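Local coordinates for putative Lipoprotein (Shewanella oneidensis, PDB 3U24) that is of unknown function but binds zinc and calcium ions and, as a putative lipoprotein of the DUF885 family in the Peptidase_MA clan, may be related to metallopeptidases, at residues S560-V563 against K564-R567; E150-P153 against A154-A158; L478-S481 against I482-G486. All coordinates share one frame; numbering follows the deposited sequence.

Along the chain the order is contact 2, contact 3, contact 1, one after another without interleaving. Each is local to a different helix: contact 2 lies at the start of helix 152-162, contact 3 in the last turns of helix 459-485, and contact 1 where the loop after helix 548-555 enters helix 563-571. Centre to centre, contacts 1 and 3 are about 26 Å apart, 2 and 3 about 36 Å, and 1 and 2 about 41 Å; the nearest atoms stay about 17, 22 and 28 Å apart. Two helix starts and one helix end are thus sampled at separate places in one largely helical DUF885 protein.

Contact 1: residues S560-V563 against K564-R567; sequences SAPV and KYIR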
ATOM      1  N   SER A 560      -1.563   3.879 -13.928  1.00 27.38           N
ATOM      2  CA  SER A 560      -1.809   2.894 -12.884  1.00 27.82           C
ATOM      3  C   SER A 560      -3.132   2.093 -13.047  1.00 27.52           C
ATOM      4  O   SER A 560      -3.912   1.955 -12.120  1.00 29.09           O
ATOM      5  CB  SER A 560      -1.746   3.638 -11.534  1.00 28.70           C
ATOM      6  OG  SER A 560      -0.472   4.349 -11.438  1.00 29.56           O
ATOM      7  N   ALA A 561      -3.366   1.574 -14.239  1.00 26.65           N
ATOM      8  CA  ALA A 561      -4.510   0.726 -14.501  1.00 27.02           C
ATOM      9  C   ALA A 561      -4.106  -0.685 -14.094  1.00 26.17           C
ATOM     10  O   ALA A 561      -2.937  -1.011 -14.110  1.00 25.53           O
ATOM     11  CB  ALA A 561      -4.913   0.727 -15.981  1.00 25.77           C
ATOM     12  N   PRO A 562      -5.092  -1.524 -13.756  1.00 25.75           N
ATOM     13  CA  PRO A 562      -4.831  -2.917 -13.485  1.00 24.93           C
ATOM     14  C   PRO A 562      -4.128  -3.563 -14.674  1.00 24.53           C
ATOM     15  O   PRO A 562      -4.484  -3.302 -15.848  1.00 24.85           O
ATOM     16  CB  PRO A 562      -6.234  -3.526 -13.341  1.00 25.72           C
ATOM     17  CG  PRO A 562      -7.141  -2.380 -13.021  1.00 26.20           C
ATOM     18  CD  PRO A 562      -6.537  -1.210 -13.754  1.00 26.32           C
ATOM     19  N   VAL A 563      -3.172  -4.428 -14.371  1.00 22.99           N
ATOM     20  CA  VAL A 563      -2.420  -5.084 -15.410  1.00 23.42           C
ATOM     21  C   VAL A 563      -3.303  -5.787 -16.481  1.00 23.94           C
ATOM     22  O   VAL A 563      -2.997  -5.722 -17.683  1.00 23.85           O
ATOM     23  CB  VAL A 563      -1.430  -6.085 -14.808  1.00 23.37           C
ATOM     24  CG1 VAL A 563      -0.650  -6.803 -15.913  1.00 22.88           C
ATOM     25  CG2 VAL A 563      -0.506  -5.376 -13.799  1.00 21.97           C
ATOM     26  N   LYS A 564      -4.409  -6.402 -16.092  1.00 23.77           N
ATOM     27  CA  LYS A 564      -5.203  -7.084 -17.088  1.00 25.67           C
ATOM     28  C   LYS A 564      -5.821  -6.146 -18.117  1.00 27.03           C
ATOM     29  O   LYS A 564      -6.061  -6.550 -19.253  1.00 27.66           O
ATOM     30  CB  LYS A 564      -6.289  -7.965 -16.491  1.00 26.30           C
ATOM     31  CG  LYS A 564      -7.383  -7.261 -15.714  1.00 28.21           C
ATOM     32  CD  LYS A 564      -8.558  -8.230 -15.568  1.00 30.69           C
ATOM     33  CE  LYS A 564      -9.520  -7.881 -14.447  1.00 32.16           C
ATOM     34  NZ  LYS A 564     -10.892  -8.424 -14.753  1.00 35.35           N
ATOM     35  N   TYR A 565      -6.095  -4.912 -17.724  1.00 27.56           N
ATOM     36  CA  TYR A 565      -6.660  -3.962 -18.660  1.00 29.90           C
ATOM     37  C   TYR A 565      -5.577  -3.456 -19.621  1.00 28.24           C
ATOM     38  O   TYR A 565      -5.827  -3.295 -20.819  1.00 27.50           O
ATOM     39  CB  TYR A 565      -7.417  -2.844 -17.896  1.00 32.92           C
ATOM     40  CG  TYR A 565      -8.731  -3.360 -17.262  1.00 35.94           C
ATOM     41  CD1 TYR A 565      -9.699  -4.095 -18.057  1.00 40.34           C
ATOM     42  CD2 TYR A 565      -9.018  -3.144 -15.904  1.00 36.32           C
ATOM     43  CE1 TYR A 565     -10.892  -4.590 -17.499  1.00 40.09           C
ATOM     44  CE2 TYR A 565     -10.212  -3.623 -15.336  1.00 37.98           C
ATOM     45  CZ  TYR A 565     -11.156  -4.349 -16.132  1.00 39.44           C
ATOM     46  OH  TYR A 565     -12.364  -4.828 -15.577  1.00 40.17           O
ATOM     47  N   ILE A 566      -4.378  -3.236 -19.102  1.00 26.47           N
ATOM     48  CA  ILE A 566      -3.260  -2.874 -19.949  1.00 26.76           C
ATOM     49  C   ILE A 566      -2.977  -3.970 -20.980  1.00 27.32           C
ATOM     50  O   ILE A 566      -2.819  -3.672 -22.170  1.00 28.25           O
ATOM     51  CB  ILE A 566      -1.985  -2.570 -19.173  1.00 25.40           C
ATOM     52  CG1 ILE A 566      -2.183  -1.330 -18.285  1.00 24.96           C
ATOM     53  CG2 ILE A 566      -0.818  -2.362 -20.139  1.00 25.20           C
ATOM     54  CD1 ILE A 566      -1.088  -1.181 -17.231  1.00 23.05           C
ATOM     55  N   ARG A 567      -2.989  -5.216 -20.534  1.00 27.69           N
ATOM     56  CA  ARG A 567      -2.839  -6.352 -21.430  1.00 28.79           C
ATOM     57  C   ARG A 567      -3.908  -6.340 -22.509  1.00 29.95           C
ATOM     58  O   ARG A 567      -3.612  -6.500 -23.685  1.00 29.49           O
ATOM     59  CB  ARG A 567      -2.955  -7.650 -20.659  1.00 29.08           C
ATOM     60  CG  ARG A 567      -2.955  -8.897 -21.525  1.00 30.23           C
ATOM     61  CD  ARG A 567      -2.882 -10.195 -20.683  1.00 30.38           C
ATOM     62  NE  ARG A 567      -3.037 -11.331 -21.603  1.00 32.83           N
ATOM     63  CZ  ARG A 567      -4.206 -11.776 -22.070  1.00 32.72           C
ATOM     64  NH1 ARG A 567      -5.357 -11.238 -21.684  1.00 33.43           N
ATOM     65  NH2 ARG A 567      -4.227 -12.779 -22.905  1.00 33.13           N
TER
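The carbonyl oxygen of Pro-562 takes two backbone N-H groups at once, which marks the start of helix 563-571. Its bond from Ile-566 N to Pro-562 O is the longer, at 3.3 Å, but nearly straight (165° at the hydrogen), and the donor lies in the carbonyl plane. Tyr-565 N approaches Pro-562 O to 3.0 Å with a bent N-H (134°), from well above that plane. One oxygen thus serves an i to i+3 and an i to i+4 bond, as suits the N-cap position that Pro-562 holds. The next link, Arg-567 N to Val-563 O at 2.9 Å, is straight and continues the helical pattern.

Two side-chain pairs also meet across this turn. The pyrrolidine of Pro-562 comes up to the edge of the Tyr-565 ring, with CG 3.5 Å from Tyr-565 CD2 and CD lying in the plane of the ring; the proline therefore meets the rim of the aromatic group and does not stack on it. With CG of Tyr-565 anti to its carbonyl carbon (chi1 -71°), the ring lies on the backbone-N side, where its CD2 edge faces Pro-562 CG. Ile-566 has a similar first torsion, which brings its CG1 to 4.1 Å from Ala-561 CB, while its CD1 lies 3.6 Å from Ala-561 O.

Beyond the turn, Arg-567 forms a salt bridge through NE with Glu-537. The Tyr-565 ring meets that of His-95, a zinc ligand in a structure of this protein; a zinc ion also lies about 5 Å from the Tyr-565 side chain. Val-563 packs against helix 523-542 at Glu-530 and Ile-531 and against Met-437 of helix 435-451, while Ala-561 and Pro-562 touch Ile-92 and Leu-96 of helix 88-111.

Contact 2: residues E150-P153 against A154-A158; sequences ENIP and AYYAA. With EDO (1,2-ethanediol), chain Y.
Ile-152 and Tyr-156, one helical turn apart, run side by side and point the same way. The isoleucine offers CG2 to the edge of the phenol ring, in its plane and 3.9 Å from Tyr-156 CE2. Tyr-155 approaches the same ring differently: its CD1 sits over the centre of one face, 3.8 Å above the plane. The neighbouring tyrosines diverge at their first torsion, CG of Tyr-155 lying opposite the backbone N (chi1 179°) and that of Tyr-156 opposite the carbonyl carbon (-71°), and this difference sets the CD1 edge of Tyr-155 over the face of Tyr-156, the two planes steeply inclined.

Beneath the side chains, the first turn of helix 152-162 is tied by Tyr-155 N to Asn-151 O at 2.9 Å, by Tyr-156 N to Ile-152 O, and by Ala-157 N to Pro-153 O, the straightest of the three at 171°. Pro-153 falls within this turn, where its lack of an N-H costs no helical bond, and its ring rests on Ile-212 and Ala-216 of helix 200-234. A glycine here would probably open a gap against those two residues and let the start of the helix flex more.

A molecule of 1,2-ethanediol, probably from the crystallisation liquor, sits by this turn, and its O2 accepts a bent hydrogen bond from Ala-154 N (3.2 Å). The buried tyrosines have polar ends that are satisfied elsewhere: Tyr-155 OH bonds to Asn-122 N, and Tyr-156 OH to Asn-178 OD1 and Val-123 N. The chemistry is therefore divided, with apolar and aromatic contact along the helix and each hydroxyl linking it to other parts of the chain.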
ATOM      1  N   GLU A 150     -18.802  18.882  16.665  1.00 25.97           N
ATOM      2  CA  GLU A 150     -20.230  18.890  17.038  1.00 28.40           C
ATOM      3  C   GLU A 150     -20.744  17.498  17.235  1.00 26.33           C
ATOM      4  O   GLU A 150     -21.265  17.186  18.300  1.00 26.45           O
ATOM      5  CB  GLU A 150     -21.124  19.533  15.969  1.00 34.00           C
ATOM      6  CG  GLU A 150     -21.381  21.039  16.114  1.00 42.23           C
ATOM      7  CD  GLU A 150     -22.062  21.686  14.880  1.00 47.85           C
ATOM      8  OE1 GLU A 150     -21.372  21.865  13.812  1.00 47.54           O
ATOM      9  OE2 GLU A 150     -23.276  22.037  15.007  1.00 55.09           O
ATOM     10  N   ASN A 151     -20.552  16.660  16.223  1.00 25.06           N
ATOM     11  CA  ASN A 151     -21.121  15.301  16.204  1.00 25.06           C
ATOM     12  C   ASN A 151     -20.236  14.135  16.648  1.00 22.37           C
ATOM     13  O   ASN A 151     -20.562  12.988  16.396  1.00 21.97           O
ATOM     14  CB  ASN A 151     -21.775  15.044  14.834  1.00 26.32           C
ATOM     15  CG  ASN A 151     -23.026  15.905  14.664  1.00 29.27           C
ATOM     16  OD1 ASN A 151     -23.806  16.041  15.619  1.00 33.87           O
ATOM     17  ND2 ASN A 151     -23.156  16.581  13.542  1.00 29.41           N
ATOM     18  N   ILE A 152     -19.192  14.420  17.391  1.00 20.83           N
ATOM     19  CA  ILE A 152     -18.373  13.342  17.909  1.00 20.72           C
ATOM     20  C   ILE A 152     -19.151  12.354  18.799  1.00 20.95           C
ATOM     21  O   ILE A 152     -18.941  11.150  18.669  1.00 20.19           O
ATOM     22  CB  ILE A 152     -17.075  13.851  18.603  1.00 20.21           C
ATOM     23  CG1 ILE A 152     -16.110  14.360  17.528  1.00 19.86           C
ATOM     24  CG2 ILE A 152     -16.431  12.759  19.463  1.00 19.87           C
ATOM     25  CD1 ILE A 152     -14.875  15.087  18.020  1.00 19.88           C
ATOM     26  N   PRO A 153     -20.015  12.846  19.716  1.00 21.54           N
ATOM     27  CA  PRO A 153     -20.785  11.854  20.532  1.00 21.96           C
ATOM     28  C   PRO A 153     -21.638  10.975  19.650  1.00 21.92           C
ATOM     29  O   PRO A 153     -21.719   9.753  19.838  1.00 21.73           O
ATOM     30  CB  PRO A 153     -21.655  12.738  21.417  1.00 22.15           C
ATOM     31  CG  PRO A 153     -20.756  13.921  21.674  1.00 22.30           C
ATOM     32  CD  PRO A 153     -20.066  14.179  20.336  1.00 21.71           C
ATOM     33  N   ALA A 154     -22.257  11.599  18.661  1.00 21.83           N
ATOM     34  CA  ALA A 154     -23.146  10.844  17.737  1.00 21.53           C
ATOM     35  C   ALA A 154     -22.391   9.800  16.929  1.00 20.09           C
ATOM     36  O   ALA A 154     -22.888   8.738  16.658  1.00 19.19           O
ATOM     37  CB  ALA A 154     -23.867  11.782  16.792  1.00 21.44           C
ATOM     38  N   TYR A 155     -21.190  10.166  16.506  1.00 20.14           N
ATOM     39  CA  TYR A 155     -20.330   9.287  15.734  1.00 19.18           C
ATOM     40  C   TYR A 155     -20.078   8.016  16.526  1.00 19.06           C
ATOM     41  O   TYR A 155     -20.225   6.970  15.997  1.00 18.27           O
ATOM     42  CB  TYR A 155     -19.004  10.000  15.435  1.00 19.29           C
ATOM     43  CG  TYR A 155     -18.013   9.190  14.663  1.00 18.61           C
ATOM     44  CD1 TYR A 155     -17.178   8.291  15.305  1.00 19.00           C
ATOM     45  CD2 TYR A 155     -17.919   9.304  13.293  1.00 18.82           C
ATOM     46  CE1 TYR A 155     -16.248   7.525  14.584  1.00 19.06           C
ATOM     47  CE2 TYR A 155     -16.995   8.537  12.538  1.00 18.86           C
ATOM     48  CZ  TYR A 155     -16.163   7.655  13.193  1.00 19.32           C
ATOM     49  OH  TYR A 155     -15.241   6.902  12.481  1.00 20.76           O
ATOM     50  N   TYR A 156     -19.683   8.123  17.795  1.00 19.56           N
ATOM     51  CA  TYR A 156     -19.382   6.934  18.566  1.00 20.26           C
ATOM     52  C   TYR A 156     -20.650   6.172  19.057  1.00 20.76           C
ATOM     53  O   TYR A 156     -20.597   4.942  19.177  1.00 20.38           O
ATOM     54  CB  TYR A 156     -18.405   7.252  19.713  1.00 20.54           C
ATOM     55  CG  TYR A 156     -16.973   7.561  19.248  1.00 20.16           C
ATOM     56  CD1 TYR A 156     -16.158   6.560  18.780  1.00 19.81           C
ATOM     57  CD2 TYR A 156     -16.455   8.852  19.295  1.00 20.41           C
ATOM     58  CE1 TYR A 156     -14.874   6.821  18.334  1.00 19.46           C
ATOM     59  CE2 TYR A 156     -15.156   9.133  18.864  1.00 20.15           C
ATOM     60  CZ  TYR A 156     -14.384   8.098  18.366  1.00 19.84           C
ATOM     61  OH  TYR A 156     -13.087   8.311  17.969  1.00 19.96           O
ATOM     62  N   ALA A 157     -21.744   6.886  19.342  1.00 20.56           N
ATOM     63  CA  ALA A 157     -23.061   6.215  19.531  1.00 21.55           C
ATOM     64  C   ALA A 157     -23.430   5.350  18.312  1.00 21.49           C
ATOM     65  O   ALA A 157     -23.888   4.221  18.487  1.00 21.40           O
ATOM     66  CB  ALA A 157     -24.212   7.212  19.845  1.00 21.01           C
ATOM     67  N   ALA A 158     -23.238   5.890  17.101  1.00 21.23           N
ATOM     68  CA  ALA A 158     -23.470   5.134  15.864  1.00 21.69           C
ATOM     69  C   ALA A 158     -22.557   3.881  15.789  1.00 21.67           C
ATOM     70  O   ALA A 158     -22.977   2.775  15.386  1.00 21.38           O
ATOM     71  CB  ALA A 158     -23.256   6.030  14.618  1.00 20.76           C
TER
HETATM   72  C1  EDO Y 610     -24.767  16.700  18.408  1.00 40.65           C
HETATM   73  O1  EDO Y 610     -23.610  17.369  18.950  1.00 33.38           O
HETATM   74  C2  EDO Y 610     -24.732  15.156  18.432  1.00 42.31           C
HETATM   75  O2  EDO Y 610     -23.478  14.570  18.862  1.00 42.77           O

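Contact 3: residues L478-S481 against I482-G486; sequences LDYS and IHVKG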
ATOM      1  N   LEU A 478       1.245 -16.647   2.778  1.00 21.54           N
ATOM      2  CA  LEU A 478       0.853 -16.342   4.130  1.00 22.15           C
ATOM      3  C   LEU A 478      -0.551 -15.764   4.168  1.00 22.09           C
ATOM      4  O   LEU A 478      -1.431 -16.235   4.928  1.00 21.49           O
ATOM      5  CB  LEU A 478       1.842 -15.340   4.727  1.00 22.60           C
ATOM      6  CG  LEU A 478       1.501 -14.752   6.106  1.00 24.17           C
ATOM      7  CD1 LEU A 478       2.043 -15.666   7.168  1.00 25.03           C
ATOM      8  CD2 LEU A 478       2.109 -13.372   6.346  1.00 24.55           C
ATOM      9  N   ASP A 479      -0.784 -14.747   3.339  1.00 21.97           N
ATOM     10  CA  ASP A 479      -2.068 -14.050   3.417  1.00 22.70           C
ATOM     11  C   ASP A 479      -3.222 -15.001   3.079  1.00 22.35           C
ATOM     12  O   ASP A 479      -4.234 -15.059   3.792  1.00 21.56           O
ATOM     13  CB  ASP A 479      -2.108 -12.807   2.544  1.00 23.50           C
ATOM     14  CG  ASP A 479      -3.320 -11.920   2.850  1.00 25.44           C
ATOM     15  OD1 ASP A 479      -3.317 -11.228   3.912  1.00 27.67           O
ATOM     16  OD2 ASP A 479      -4.257 -11.890   2.006  1.00 27.13           O
ATOM     17  N   TYR A 480      -3.021 -15.781   2.025  1.00 21.73           N
ATOM     18  CA  TYR A 480      -4.004 -16.728   1.548  1.00 21.42           C
ATOM     19  C   TYR A 480      -4.207 -17.845   2.546  1.00 21.53           C
ATOM     20  O   TYR A 480      -5.343 -18.168   2.896  1.00 21.03           O
ATOM     21  CB  TYR A 480      -3.572 -17.292   0.178  1.00 21.57           C
ATOM     22  CG  TYR A 480      -4.585 -18.210  -0.473  1.00 22.39           C
ATOM     23  CD1 TYR A 480      -5.638 -17.699  -1.225  1.00 22.86           C
ATOM     24  CD2 TYR A 480      -4.517 -19.582  -0.306  1.00 23.04           C
ATOM     25  CE1 TYR A 480      -6.597 -18.553  -1.812  1.00 23.57           C
ATOM     26  CE2 TYR A 480      -5.462 -20.436  -0.877  1.00 23.61           C
ATOM     27  CZ  TYR A 480      -6.491 -19.925  -1.650  1.00 24.00           C
ATOM     28  OH  TYR A 480      -7.432 -20.789  -2.230  1.00 24.64           O
ATOM     29  N   SER A 481      -3.112 -18.439   3.013  1.00 21.58           N
ATOM     30  CA  SER A 481      -3.225 -19.587   3.908  1.00 22.30           C
ATOM     31  C   SER A 481      -3.898 -19.232   5.228  1.00 22.25           C
ATOM     32  O   SER A 481      -4.654 -20.022   5.745  1.00 22.54           O
ATOM     33  CB  SER A 481      -1.887 -20.273   4.116  1.00 22.22           C
ATOM     34  OG  SER A 481      -1.337 -20.609   2.836  1.00 22.67           O
ATOM     35  N   ILE A 482      -3.647 -18.040   5.735  1.00 22.33           N
ATOM     36  CA  ILE A 482      -4.260 -17.576   6.980  1.00 23.22           C
ATOM     37  C   ILE A 482      -5.778 -17.418   6.819  1.00 22.93           C
ATOM     38  O   ILE A 482      -6.541 -17.939   7.598  1.00 23.48           O
ATOM     39  CB  ILE A 482      -3.606 -16.243   7.431  1.00 23.72           C
ATOM     40  CG1 ILE A 482      -2.227 -16.534   8.016  1.00 24.55           C
ATOM     41  CG2 ILE A 482      -4.461 -15.505   8.472  1.00 24.75           C
ATOM     42  CD1 ILE A 482      -1.432 -15.274   8.339  1.00 24.09           C
ATOM     43  N   HIS A 483      -6.207 -16.752   5.763  1.00 22.42           N
ATOM     44  CA  HIS A 483      -7.608 -16.423   5.573  1.00 22.79           C
ATOM     45  C   HIS A 483      -8.454 -17.520   4.959  1.00 23.73           C
ATOM     46  O   HIS A 483      -9.670 -17.557   5.176  1.00 22.75           O
ATOM     47  CB  HIS A 483      -7.696 -15.151   4.771  1.00 21.96           C
ATOM     48  CG  HIS A 483      -7.309 -13.970   5.572  1.00 22.07           C
ATOM     49  ND1 HIS A 483      -8.085 -13.507   6.566  1.00 22.55           N
ATOM     50  CD2 HIS A 483      -6.142 -13.220   5.605  1.00 21.65           C
ATOM     51  CE1 HIS A 483      -7.461 -12.497   7.171  1.00 21.97           C
ATOM     52  NE2 HIS A 483      -6.288 -12.300   6.567  1.00 21.17           N
ATOM     53  N   VAL A 484      -7.810 -18.435   4.230  1.00 23.90           N
ATOM     54  CA  VAL A 484      -8.510 -19.455   3.486  1.00 24.38           C
ATOM     55  C   VAL A 484      -8.219 -20.849   4.018  1.00 26.23           C
ATOM     56  O   VAL A 484      -9.084 -21.725   3.934  1.00 26.98           O
ATOM     57  CB  VAL A 484      -8.199 -19.390   1.949  1.00 24.02           C
ATOM     58  CG1 VAL A 484      -8.983 -20.476   1.175  1.00 23.94           C
ATOM     59  CG2 VAL A 484      -8.577 -18.013   1.419  1.00 22.79           C
ATOM     60  N   LYS A 485      -7.024 -21.070   4.548  1.00 26.88           N
ATOM     61  CA  LYS A 485      -6.597 -22.447   4.848  1.00 29.00           C
ATOM     62  C   LYS A 485      -6.279 -22.668   6.324  1.00 28.11           C
ATOM     63  O   LYS A 485      -5.656 -23.664   6.668  1.00 29.31           O
ATOM     64  CB  LYS A 485      -5.355 -22.828   4.021  1.00 29.51           C
ATOM     65  CG  LYS A 485      -5.545 -22.771   2.526  1.00 30.43           C
ATOM     66  CD  LYS A 485      -4.223 -23.063   1.827  1.00 31.54           C
ATOM     67  CE  LYS A 485      -3.815 -24.532   1.868  1.00 32.51           C
ATOM     68  NZ  LYS A 485      -4.498 -25.246   0.754  1.00 36.40           N
ATOM     69  N   GLY A 486      -6.676 -21.738   7.179  1.00 27.73           N
ATOM     70  CA  GLY A 486      -6.456 -21.884   8.632  1.00 28.76           C
ATOM     71  C   GLY A 486      -5.003 -22.012   9.093  1.00 28.96           C
ATOM     72  O   GLY A 486      -4.743 -22.675  10.070  1.00 30.65           O
TER
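Val-484 lies against the ring of Tyr-480 in the last turns of helix 459-485, an alpha-helical i to i+4 pairing. Its CB stands 4.0 Å from the ring centroid of Tyr-480 and only 11° off the ring normal, a CH-pi contact over the face. The tyrosine reaches this place because its CG is anti to the backbone N (chi1 -175°), which carries the ring along the helix toward Val-484. Lys-485 comes to the same ring at its edge: its first torsion sets CG beside the backbone N, and an extended second torsion carries CD to 4.0 Å from Tyr-480 CE2. The stack of Tyr-480 with Tyr-264 joins this turn to helix 260-289.

One turn earlier, Leu-478 and Ile-482 lie alongside each other, pointing the same way, with their CD1 atoms 3.7 Å apart. Both also touch Ala-514 of helix 504-516.

Four backbone bonds run beneath. Val-484 N to Tyr-480 O is the shortest at 2.8 Å, while Lys-485 N reaches Ser-481 O at 2.9 Å from above the carbonyl plane, just before Gly-486 turns to positive phi. Ser-481 OG bonds back to Ile-477 O.

Asp-479 and His-483 cross with carboxylate and ring planes 53° apart, and Asp-479 OD2 bonds to Tyr-246 OH and Val-519 N. His-483 is fixed on both nitrogens, ND1 by Ile-241 N and NE2 by the oxygens of Ala-514 and Ser-517, an arrangement consistent with a proton on NE2. The ring turns its CD2 toward its own helix, and that carbon sits 3.2 Å from Asp-479 O, near the plane of the imidazole.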